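Local coordinates for putative permease protein, ABC transporter (PDB 3IS6) that probably takes part in transport across the cell membrane, this chain being its MacB-like periplasmic core region, at residues 45-48 with 53-56; 87-92 with 98-103; 181-186 with 224-229; 230-233 with 237-240. All coordinates share one frame; numbering follows the deposited sequence.

How the contacts relate
Along the chain the four contacts come in series: none nests inside another and none crosses another. Contact 1 closes the short turn from helix 43-50 into strand 54-70. Contact 2 then closes the loop that leaves helix 86-90 on the way to strand 109-113. Contact 3 spans a longer excursion, joining strand 181-186 to the chain just past strand 218-225. Contact 4 follows directly, folding the loop after strand 218-225 onto the start of helix 236-241. Contacts 1, 2 and 3 touch one another: Leu-56 pairs with Arg-185, and the side chain of Met-90 packs against both strands. Contact 4 lies apart, its centre about 24 Å from that of contact 3.

Contact 1: residues 45-48 with 53-56; sequences PAIQ and GVEL
Gln-48 and Leu-56 run side by side with their side chains pointing the same way, so that the amide oxygen OE1 of Gln-48 rests 3.8 Å from CD1 of Leu-56. The glutamine gets there because its CG stands anti to the backbone N (chi1 -166°) and the chain beyond stays extended, carrying the amide from the helix to the start of the strand. That same OE1 accepts a hydrogen bond from the backbone N of Ala-57, which is consistent with a long, polar-ended residue at this place: its extended chain brings the amide to the backbone and CD1 of Leu-56, where its tip serves a strand N-H. Here helix 43-50 turns back into strand 54-70, which pairs antiparallel with strand 181-186. The pairing contains a classic beta bulge, in which Glu-55 and Leu-56 both face Arg-185, and Glu-55 also bridges to that arginine through its carboxylate. Val-54 directs its CB toward the helix. Its CG2 meets CG2 of Ile-47 at 3.9 Å, the two branched side chains crossing at about a right angle, whereas its CG1 sits 4.3 Å from CA of Gln-48. Compact beta-branched residues fit this close approach of helix and strand, and both are buried: Ile-47 also packs on Met-202 of helix 196-206, and Val-54 on Val-184.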
loop_
_atom_site.group_PDB
_atom_site.type_symbol
_atom_site.label_atom_id
_atom_site.label_comp_id
_atom_site.label_asym_id
_atom_site.label_seq_id
_atom_site.Cartn_x
_atom_site.Cartn_y
_atom_site.Cartn_z
ATOM N N PRO A 45 -14.469 10.676 -1.848
ATOM C CA PRO A 45 -14.237 11.763 -2.791
ATOM C C PRO A 45 -15.383 11.912 -3.755
ATOM O O PRO A 45 -15.728 12.997 -4.077
ATOM C CB PRO A 45 -12.981 11.335 -3.520
ATOM C CG PRO A 45 -12.571 10.082 -2.962
ATOM C CD PRO A 45 -13.303 9.804 -1.740
ATOM N N ALA A 46 -15.954 10.814 -4.192
ATOM C CA ALA A 46 -17.070 10.843 -5.089
ATOM C C ALA A 46 -18.282 11.502 -4.470
ATOM O O ALA A 46 -18.998 12.203 -5.120
ATOM C CB ALA A 46 -17.379 9.511 -5.557
ATOM N N ILE A 47 -18.508 11.282 -3.196
ATOM C CA ILE A 47 -19.629 11.893 -2.542
ATOM C C ILE A 47 -19.506 13.401 -2.518
ATOM O O ILE A 47 -20.447 14.084 -2.789
ATOM C CB ILE A 47 -19.813 11.346 -1.134
ATOM C CG1 ILE A 47 -20.367 9.951 -1.199
ATOM C CG2 ILE A 47 -20.744 12.169 -0.370
ATOM C CD1 ILE A 47 -20.331 9.268 0.064
ATOM N N GLN A 48 -18.334 13.913 -2.210
ATOM C CA GLN A 48 -18.171 15.345 -2.182
ATOM C C GLN A 48 -18.402 15.983 -3.530
ATOM O O GLN A 48 -18.989 17.022 -3.623
ATOM C CB GLN A 48 -16.797 15.759 -1.699
ATOM C CG GLN A 48 -16.758 17.203 -1.358
ATOM C CD GLN A 48 -15.542 17.612 -0.638
ATOM O OE1 GLN A 48 -15.104 16.967 0.264
ATOM N NE2 GLN A 48 -14.990 18.716 -1.035
ATOM N N GLY A 53 -25.908 18.819 -1.306
ATOM C CA GLY A 53 -26.106 18.987 0.101
ATOM C C GLY A 53 -24.990 18.479 0.979
ATOM O O GLY A 53 -25.120 18.498 2.165
ATOM N N VAL A 54 -23.895 18.050 0.392
ATOM C CA VAL A 54 -22.740 17.645 1.162
ATOM C C VAL A 54 -21.795 18.808 1.245
ATOM O O VAL A 54 -21.348 19.277 0.251
ATOM C CB VAL A 54 -22.046 16.512 0.459
ATOM C CG1 VAL A 54 -20.755 16.194 1.084
ATOM C CG2 VAL A 54 -22.904 15.358 0.438
ATOM N N GLU A 55 -21.557 19.322 2.428
ATOM C CA GLU A 55 -20.558 20.330 2.625
ATOM C C GLU A 55 -19.112 19.890 2.459
ATOM O O GLU A 55 -18.324 20.549 1.845
ATOM C CB GLU A 55 -20.718 20.892 4.010
ATOM C CG GLU A 55 -20.160 22.221 4.217
ATOM C CD GLU A 55 -20.556 22.831 5.527
ATOM O OE1 GLU A 55 -21.720 22.724 5.909
ATOM O OE2 GLU A 55 -19.694 23.440 6.165
ATOM N N LEU A 56 -18.769 18.786 3.083
ATOM C CA LEU A 56 -17.430 18.283 3.026
ATOM C C LEU A 56 -17.467 16.783 3.221
ATOM O O LEU A 56 -18.266 16.314 3.970
ATOM C CB LEU A 56 -16.623 18.940 4.124
ATOM C CG LEU A 56 -15.144 18.632 4.306
ATOM C CD1 LEU A 56 -14.394 19.234 3.187
ATOM C CD2 LEU A 56 -14.609 19.108 5.584
#

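Contact 2: residues 87-92 with 98-103; sequences FLDMFG and GVRDSA
NH2 of Arg-100 reaches across to the end of helix 86-90 and is held there by two oxygens. The firmer grip is a salt bridge to OD1 of Asp-89, 3.2 Å from NH2 and nearly straight at 164°; the other is a weak, bent hydrogen bond of 3.4 Å from NH2 to the carbonyl O of Leu-88. That carbonyl belongs to the Schellman motif ending the helix, where it also takes the N-H of Val-93, and Gly-92, at positive phi, supplies the turn. An arginine suits a helix C-terminus, where carbonyl oxygens gather; its other terminal nitrogen, NH1, bonds to O of Val-93. The side chain is extended from CG to NE, which carries the guanidinium from the loop to the helix end. Asp-89 OD1 lies at the guanidinium edge, close to its plane, yet the arginine comes to it from above the carboxylate, the two planes standing 43° apart. Over one guanidinium face lies CB of Leu-88, 3.7 Å from NH2 of Arg-100. Beyond that methylene the leucine branch points into the loop, where the small methyl of buried Ala-103 receives it: CD2 of Leu-88 touches CB of Ala-103 at 3.7 Å.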
loop_
_atom_site.group_PDB
_atom_site.type_symbol
_atom_site.label_atom_id
_atom_site.label_comp_id
_atom_site.label_asym_id
_atom_site.label_seq_id
_atom_site.Cartn_x
_atom_site.Cartn_y
_atom_site.Cartn_z
ATOM N N PHE A 87 -9.045 16.302 7.070
ATOM C CA PHE A 87 -9.269 15.725 8.371
ATOM C C PHE A 87 -9.126 16.820 9.392
ATOM O O PHE A 87 -9.828 16.886 10.326
ATOM C CB PHE A 87 -8.211 14.666 8.608
ATOM C CG PHE A 87 -8.257 14.002 9.951
ATOM C CD1 PHE A 87 -8.992 12.874 10.149
ATOM C CD2 PHE A 87 -7.513 14.449 10.978
ATOM C CE1 PHE A 87 -9.000 12.257 11.345
ATOM C CE2 PHE A 87 -7.526 13.816 12.160
ATOM C CZ PHE A 87 -8.270 12.731 12.338
ATOM N N LEU A 88 -8.177 17.689 9.180
ATOM C CA LEU A 88 -7.943 18.762 10.094
ATOM C C LEU A 88 -9.127 19.702 10.178
ATOM O O LEU A 88 -9.425 20.178 11.213
ATOM C CB LEU A 88 -6.698 19.531 9.678
ATOM C CG LEU A 88 -5.301 19.084 10.077
ATOM C CD1 LEU A 88 -5.102 17.682 10.167
ATOM C CD2 LEU A 88 -4.254 19.702 9.226
ATOM N N ASP A 89 -9.729 20.008 9.057
ATOM C CA ASP A 89 -10.939 20.786 9.022
ATOM C C ASP A 89 -12.186 20.102 9.589
ATOM O O ASP A 89 -12.856 20.625 10.419
ATOM C CB ASP A 89 -11.164 21.273 7.608
ATOM C CG ASP A 89 -10.094 22.283 7.165
ATOM O OD1 ASP A 89 -9.577 23.010 8.005
ATOM O OD2 ASP A 89 -9.768 22.332 5.980
HETATM N N MSE A 90 -12.409 18.880 9.184
HETATM C CA MSE A 90 -13.537 18.106 9.615
HETATM C C MSE A 90 -13.545 17.921 11.130
HETATM O O MSE A 90 -14.564 17.893 11.707
HETATM C CB MSE A 90 -13.505 16.754 8.938
HETATM C CG MSE A 90 -14.603 15.817 9.300
HETATM SE SE MSE A 90 -16.347 16.262 8.562
HETATM C CE MSE A 90 -16.171 15.709 6.804
ATOM N N PHE A 91 -12.396 17.768 11.743
ATOM C CA PHE A 91 -12.333 17.525 13.156
ATOM C C PHE A 91 -11.778 18.664 14.016
ATOM O O PHE A 91 -11.511 18.490 15.173
ATOM C CB PHE A 91 -11.665 16.190 13.397
ATOM C CG PHE A 91 -12.383 15.056 12.743
ATOM C CD1 PHE A 91 -13.658 14.723 13.115
ATOM C CD2 PHE A 91 -11.823 14.358 11.740
ATOM C CE1 PHE A 91 -14.320 13.724 12.502
ATOM C CE2 PHE A 91 -12.499 13.363 11.139
ATOM C CZ PHE A 91 -13.745 13.046 11.519
ATOM N N GLY A 92 -11.619 19.823 13.418
ATOM C CA GLY A 92 -11.118 20.959 14.133
ATOM C C GLY A 92 -9.802 20.714 14.832
ATOM O O GLY A 92 -9.659 21.037 15.966
ATOM N N GLY A 98 4.409 23.711 13.655
ATOM C CA GLY A 98 4.445 23.455 12.243
ATOM C C GLY A 98 3.403 24.160 11.442
ATOM O O GLY A 98 2.559 24.779 11.979
ATOM N N VAL A 99 3.472 24.044 10.136
ATOM C CA VAL A 99 2.660 24.820 9.227
ATOM C C VAL A 99 1.396 24.119 8.757
ATOM O O VAL A 99 1.466 23.135 8.094
ATOM C CB VAL A 99 3.496 25.155 8.004
ATOM C CG1 VAL A 99 2.738 25.873 6.987
ATOM C CG2 VAL A 99 4.748 25.871 8.398
ATOM N N ARG A 100 0.242 24.684 9.069
ATOM C CA ARG A 100 -1.022 24.046 8.801
ATOM C C ARG A 100 -1.296 23.765 7.351
ATOM O O ARG A 100 -1.728 22.710 7.020
ATOM C CB ARG A 100 -2.176 24.819 9.382
ATOM C CG ARG A 100 -3.511 24.172 9.117
ATOM C CD ARG A 100 -4.660 24.984 9.649
ATOM N NE ARG A 100 -5.956 24.331 9.611
ATOM C CZ ARG A 100 -6.402 23.531 10.554
ATOM N NH1 ARG A 100 -5.642 23.275 11.569
ATOM N NH2 ARG A 100 -7.598 22.990 10.468
ATOM N N ASP A 101 -0.965 24.686 6.478
ATOM C CA ASP A 101 -1.152 24.494 5.050
ATOM C C ASP A 101 -0.366 23.328 4.419
ATOM O O ASP A 101 -0.815 22.798 3.473
ATOM C CB ASP A 101 -0.957 25.790 4.285
ATOM N N SER A 102 0.800 22.981 4.942
ATOM C CA SER A 102 1.550 22.115 4.571
ATOM C C SER A 102 0.984 20.697 4.944
ATOM O O SER A 102 1.611 19.782 4.534
ATOM C CB SER A 102 2.960 22.446 5.064
ATOM O OG SER A 102 3.859 21.372 4.822
ATOM N N ALA A 103 0.220 20.601 6.009
ATOM C CA ALA A 103 -0.008 19.365 6.677
ATOM C C ALA A 103 -0.627 18.323 5.790
ATOM O O ALA A 103 -1.542 18.566 5.078
ATOM C CB ALA A 103 -0.861 19.603 7.848
#

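Contact 3: residues 181-186 with 224-229; sequences IAYVRL and TPFNRL
The ring of Tyr-183 drives its edge into the face of Phe-226, a T-shaped pair with ring centroids 5.3 Å apart and planes at 77°. The touching atom is CE1 of the tyrosine, 4.0 Å from both CE1 and CZ of Phe-226, so it stands over the rim of the phenylalanine ring, off its centre. Two different first torsions bring the rings together. Phe-226 swings CG anti to its own backbone N (chi1 173°), which throws the ring toward the strand, whereas in Tyr-183 CG lies beside the N (chi1 -59°), which carries the ring end toward Phe-226. In the mixed sheet, strand 14-23 lies between strands 181-186 and 218-225, and Phe-226 follows directly after the latter; both rings also touch Ile-16 of the middle strand. Long, flat side chains are well suited to meeting across it. CG2 of Ile-181 lies against one face of the tyrosine, and Phe-91 makes a further edge-to-face pair with it. The backbone N of Arg-228 sits over the centre of the Phe-226 face opposite the one Tyr-183 meets. Asn-227, just before it, makes an Asx turn, its OD1 accepting the N-H of Leu-229, with N and OD1 3.0 Å apart.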
loop_
_atom_site.group_PDB
_atom_site.type_symbol
_atom_site.label_atom_id
_atom_site.label_comp_id
_atom_site.label_asym_id
_atom_site.label_seq_id
_atom_site.Cartn_x
_atom_site.Cartn_y
_atom_site.Cartn_z
ATOM N N ILE A 181 -12.944 4.759 6.469
ATOM C CA ILE A 181 -14.094 5.349 7.066
ATOM C C ILE A 181 -14.336 6.649 6.338
ATOM O O ILE A 181 -13.456 7.429 6.168
ATOM C CB ILE A 181 -13.898 5.658 8.517
ATOM C CG1 ILE A 181 -13.530 4.421 9.310
ATOM C CG2 ILE A 181 -15.116 6.241 9.067
ATOM C CD1 ILE A 181 -13.195 4.702 10.660
ATOM N N ALA A 182 -15.552 6.853 5.905
ATOM C CA ALA A 182 -15.876 8.039 5.171
ATOM C C ALA A 182 -16.784 8.913 5.990
ATOM O O ALA A 182 -17.840 8.517 6.345
ATOM C CB ALA A 182 -16.531 7.677 3.925
ATOM N N TYR A 183 -16.327 10.111 6.260
ATOM C CA TYR A 183 -17.039 11.071 7.032
ATOM C C TYR A 183 -17.593 12.133 6.112
ATOM O O TYR A 183 -16.915 12.624 5.269
ATOM C CB TYR A 183 -16.136 11.722 8.040
ATOM C CG TYR A 183 -15.473 10.802 9.046
ATOM C CD1 TYR A 183 -16.114 10.415 10.189
ATOM C CD2 TYR A 183 -14.200 10.323 8.843
ATOM C CE1 TYR A 183 -15.516 9.619 11.083
ATOM C CE2 TYR A 183 -13.604 9.507 9.739
ATOM C CZ TYR A 183 -14.258 9.164 10.861
ATOM O OH TYR A 183 -13.653 8.360 11.753
ATOM N N VAL A 184 -18.847 12.455 6.307
ATOM C CA VAL A 184 -19.539 13.411 5.495
ATOM C C VAL A 184 -20.218 14.475 6.333
ATOM O O VAL A 184 -20.998 14.156 7.178
ATOM C CB VAL A 184 -20.612 12.697 4.719
ATOM C CG1 VAL A 184 -21.312 13.593 3.830
ATOM C CG2 VAL A 184 -20.076 11.582 3.978
ATOM N N ARG A 185 -19.952 15.737 6.073
ATOM C CA ARG A 185 -20.676 16.794 6.722
ATOM C C ARG A 185 -21.703 17.409 5.795
ATOM O O ARG A 185 -21.370 17.935 4.786
ATOM C CB ARG A 185 -19.737 17.869 7.212
ATOM C CG ARG A 185 -20.379 18.936 8.013
ATOM C CD ARG A 185 -19.705 20.237 7.840
ATOM N NE ARG A 185 -18.419 20.253 8.465
ATOM C CZ ARG A 185 -17.425 21.016 8.077
ATOM N NH1 ARG A 185 -17.596 21.865 7.090
ATOM N NH2 ARG A 185 -16.280 20.945 8.689
ATOM N N LEU A 186 -22.957 17.312 6.180
ATOM C CA LEU A 186 -24.060 17.886 5.452
ATOM C C LEU A 186 -24.323 19.359 5.743
ATOM O O LEU A 186 -24.077 19.829 6.811
ATOM C CB LEU A 186 -25.320 17.087 5.724
ATOM C CG LEU A 186 -25.211 15.599 5.588
ATOM C CD1 LEU A 186 -26.374 14.923 6.110
ATOM C CD2 LEU A 186 -24.989 15.240 4.204
ATOM N N THR A 224 -25.371 7.767 8.018
ATOM C CA THR A 224 -25.856 7.665 9.374
ATOM C C THR A 224 -25.126 8.663 10.257
ATOM O O THR A 224 -23.977 8.831 10.113
ATOM C CB THR A 224 -25.659 6.250 9.908
ATOM O OG1 THR A 224 -26.682 5.948 10.828
ATOM C CG2 THR A 224 -24.390 6.131 10.643
ATOM N N PRO A 225 -25.800 9.290 11.197
ATOM C CA PRO A 225 -25.178 10.308 12.021
ATOM C C PRO A 225 -24.019 9.742 12.804
ATOM O O PRO A 225 -24.082 8.633 13.212
ATOM C CB PRO A 225 -26.295 10.676 12.979
ATOM C CG PRO A 225 -27.468 10.364 12.294
ATOM C CD PRO A 225 -27.197 9.125 11.575
ATOM N N PHE A 226 -22.966 10.506 12.979
ATOM C CA PHE A 226 -21.772 9.979 13.588
ATOM C C PHE A 226 -21.787 10.207 15.066
ATOM O O PHE A 226 -21.815 11.304 15.491
ATOM C CB PHE A 226 -20.551 10.645 12.959
ATOM C CG PHE A 226 -19.253 10.308 13.610
ATOM C CD1 PHE A 226 -18.848 9.019 13.755
ATOM C CD2 PHE A 226 -18.422 11.298 14.052
ATOM C CE1 PHE A 226 -17.654 8.736 14.362
ATOM C CE2 PHE A 226 -17.253 11.017 14.637
ATOM C CZ PHE A 226 -16.862 9.744 14.795
ATOM N N ASN A 227 -21.753 9.131 15.827
ATOM C CA ASN A 227 -21.562 9.184 17.259
ATOM C C ASN A 227 -20.178 8.659 17.607
ATOM O O ASN A 227 -19.910 7.534 17.466
ATOM C CB ASN A 227 -22.627 8.348 17.957
ATOM C CG ASN A 227 -22.531 8.397 19.455
ATOM O OD1 ASN A 227 -21.518 8.712 20.008
ATOM N ND2 ASN A 227 -23.611 8.075 20.110
ATOM N N ARG A 228 -19.333 9.548 18.068
ATOM C CA ARG A 228 -17.940 9.277 18.322
ATOM C C ARG A 228 -17.636 8.410 19.525
ATOM O O ARG A 228 -16.560 7.953 19.672
ATOM C CB ARG A 228 -17.143 10.574 18.392
ATOM C CG ARG A 228 -17.041 11.183 19.730
ATOM C CD ARG A 228 -16.338 12.502 19.721
ATOM N NE ARG A 228 -16.098 13.043 21.038
ATOM C CZ ARG A 228 -15.758 14.294 21.296
ATOM N NH1 ARG A 228 -15.602 15.162 20.334
ATOM N NH2 ARG A 228 -15.552 14.669 22.528
ATOM N N LEU A 229 -18.583 8.244 20.415
ATOM C CA LEU A 229 -18.252 7.731 21.718
ATOM C C LEU A 229 -17.699 6.337 21.641
ATOM O O LEU A 229 -18.285 5.475 21.091
ATOM C CB LEU A 229 -19.495 7.748 22.591
ATOM C CG LEU A 229 -19.372 7.176 23.984
ATOM C CD1 LEU A 229 -18.474 7.947 24.818
ATOM C CD2 LEU A 229 -20.701 7.043 24.604
#

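Contact 4: residues 230-233 with 237-240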
loop_
_atom_site.group_PDB
_atom_site.type_symbol
_atom_site.label_atom_id
_atom_site.label_comp_id
_atom_site.label_asym_id
_atom_site.label_seq_id
_atom_site.Cartn_x
_atom_site.Cartn_y
_atom_site.Cartn_z
ATOM N N ARG A 230 -16.523 6.168 22.189
ATOM C CA ARG A 230 -15.932 4.878 22.418
ATOM C C ARG A 230 -15.104 4.969 23.686
ATOM O O ARG A 230 -14.036 5.453 23.671
ATOM C CB ARG A 230 -15.088 4.424 21.248
ATOM C CG ARG A 230 -14.744 2.972 21.297
ATOM C CD ARG A 230 -13.757 2.536 20.277
ATOM N NE ARG A 230 -14.369 2.456 18.971
ATOM C CZ ARG A 230 -13.709 2.426 17.830
ATOM N NH1 ARG A 230 -12.392 2.471 17.811
ATOM N NH2 ARG A 230 -14.387 2.360 16.714
ATOM N N LEU A 231 -15.663 4.527 24.793
ATOM C CA LEU A 231 -15.038 4.656 26.079
ATOM C C LEU A 231 -13.811 3.797 26.240
ATOM O O LEU A 231 -13.802 2.693 25.832
ATOM C CB LEU A 231 -16.035 4.312 27.162
ATOM C CG LEU A 231 -17.265 5.184 27.277
ATOM C CD1 LEU A 231 -18.325 4.435 27.909
ATOM C CD2 LEU A 231 -16.956 6.414 28.032
ATOM N N GLU A 232 -12.784 4.332 26.863
ATOM C CA GLU A 232 -11.587 3.586 27.142
ATOM C C GLU A 232 -11.926 2.461 28.121
ATOM O O GLU A 232 -12.687 2.665 29.007
ATOM C CB GLU A 232 -10.529 4.506 27.713
ATOM C CG GLU A 232 -9.210 3.845 27.899
ATOM C CD GLU A 232 -8.243 4.565 28.842
ATOM O OE1 GLU A 232 -8.531 5.648 29.329
ATOM O OE2 GLU A 232 -7.182 4.010 29.086
ATOM N N ASP A 233 -11.358 1.288 27.955
ATOM C CA ASP A 233 -11.779 0.140 28.722
ATOM C C ASP A 233 -11.658 0.501 30.192
ATOM O O ASP A 233 -10.620 0.838 30.660
ATOM C CB ASP A 233 -10.839 -0.998 28.372
ATOM C CG ASP A 233 -11.162 -2.287 29.060
ATOM O OD1 ASP A 233 -12.188 -2.434 29.678
ATOM O OD2 ASP A 233 -10.351 -3.178 28.952
ATOM N N VAL A 237 -7.396 -0.410 36.943
ATOM C CA VAL A 237 -6.080 0.044 36.608
ATOM C C VAL A 237 -6.144 1.216 35.654
ATOM O O VAL A 237 -5.509 2.187 35.876
ATOM C CB VAL A 237 -5.324 -1.047 35.949
ATOM C CG1 VAL A 237 -4.170 -0.522 35.214
ATOM C CG2 VAL A 237 -4.917 -2.046 36.936
ATOM N N ASN A 238 -6.937 1.149 34.612
ATOM C CA ASN A 238 -7.020 2.275 33.741
ATOM C C ASN A 238 -7.580 3.498 34.439
ATOM O O ASN A 238 -7.051 4.569 34.324
ATOM C CB ASN A 238 -7.892 1.957 32.532
ATOM C CG ASN A 238 -7.162 1.206 31.464
ATOM O OD1 ASN A 238 -5.968 1.192 31.430
ATOM N ND2 ASN A 238 -7.890 0.593 30.582
HETATM N N MSE A 239 -8.657 3.323 35.170
HETATM C CA MSE A 239 -9.342 4.422 35.808
HETATM C C MSE A 239 -8.516 5.138 36.864
HETATM O O MSE A 239 -8.571 6.321 36.976
HETATM C CB MSE A 239 -10.714 4.009 36.330
HETATM C CG MSE A 239 -11.719 3.779 35.257
HETATM SE SE MSE A 239 -13.467 3.492 35.871
HETATM C CE MSE A 239 -13.180 2.014 36.977
ATOM N N LEU A 240 -7.739 4.385 37.607
ATOM C CA LEU A 240 -6.940 4.909 38.700
ATOM C C LEU A 240 -5.917 5.909 38.217
ATOM O O LEU A 240 -5.600 6.836 38.885
ATOM C CB LEU A 240 -6.234 3.790 39.448
ATOM C CG LEU A 240 -5.475 4.139 40.715
ATOM C CD1 LEU A 240 -6.207 5.089 41.555
ATOM C CD2 LEU A 240 -5.141 2.917 41.474
#
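Asn-238 points its side chain from the helix back at the preceding loop, where ND2 donates to the backbone O of Asp-233 across 2.7 Å. The bond is almost straight, 174° at the hydrogen, and the oxygen lies in the amide plane of Asn-238, while the donor sits only slightly tilted from the carbonyl plane of Asp-233. Asparagine suits the spot, since one flat group offers both a donor and an acceptor. Its CG stands anti to its own carbonyl carbon and beside its backbone N (chi1 -81°), which turns the amide toward the loop. CB of Asp-233 stays 4.0 Å from ND2 of Asn-238, so the main chain of the aspartate, not its carboxylate, makes this contact. The arrangement links the loop after strand 218-225 to the first turn of the short helix 236-241, on the surface about 23 Å, centre to centre, from the middle of the chain. Just before the helix, OG1 of Thr-235 is hydrogen-bonded to the backbone N of Asn-238. Glu-232 adds a second approach: its extended side chain crosses that of Asn-238 at a slant and sets its carboxylate 34° from the amide plane, with OE2 lying 3.7 Å from CG of Asn-238. Arg-241 probably helps to hold these two ends near each other: its NH2 forms a salt bridge with OE2 of Glu-232 and a weak hydrogen bond with OD1 of Asn-238.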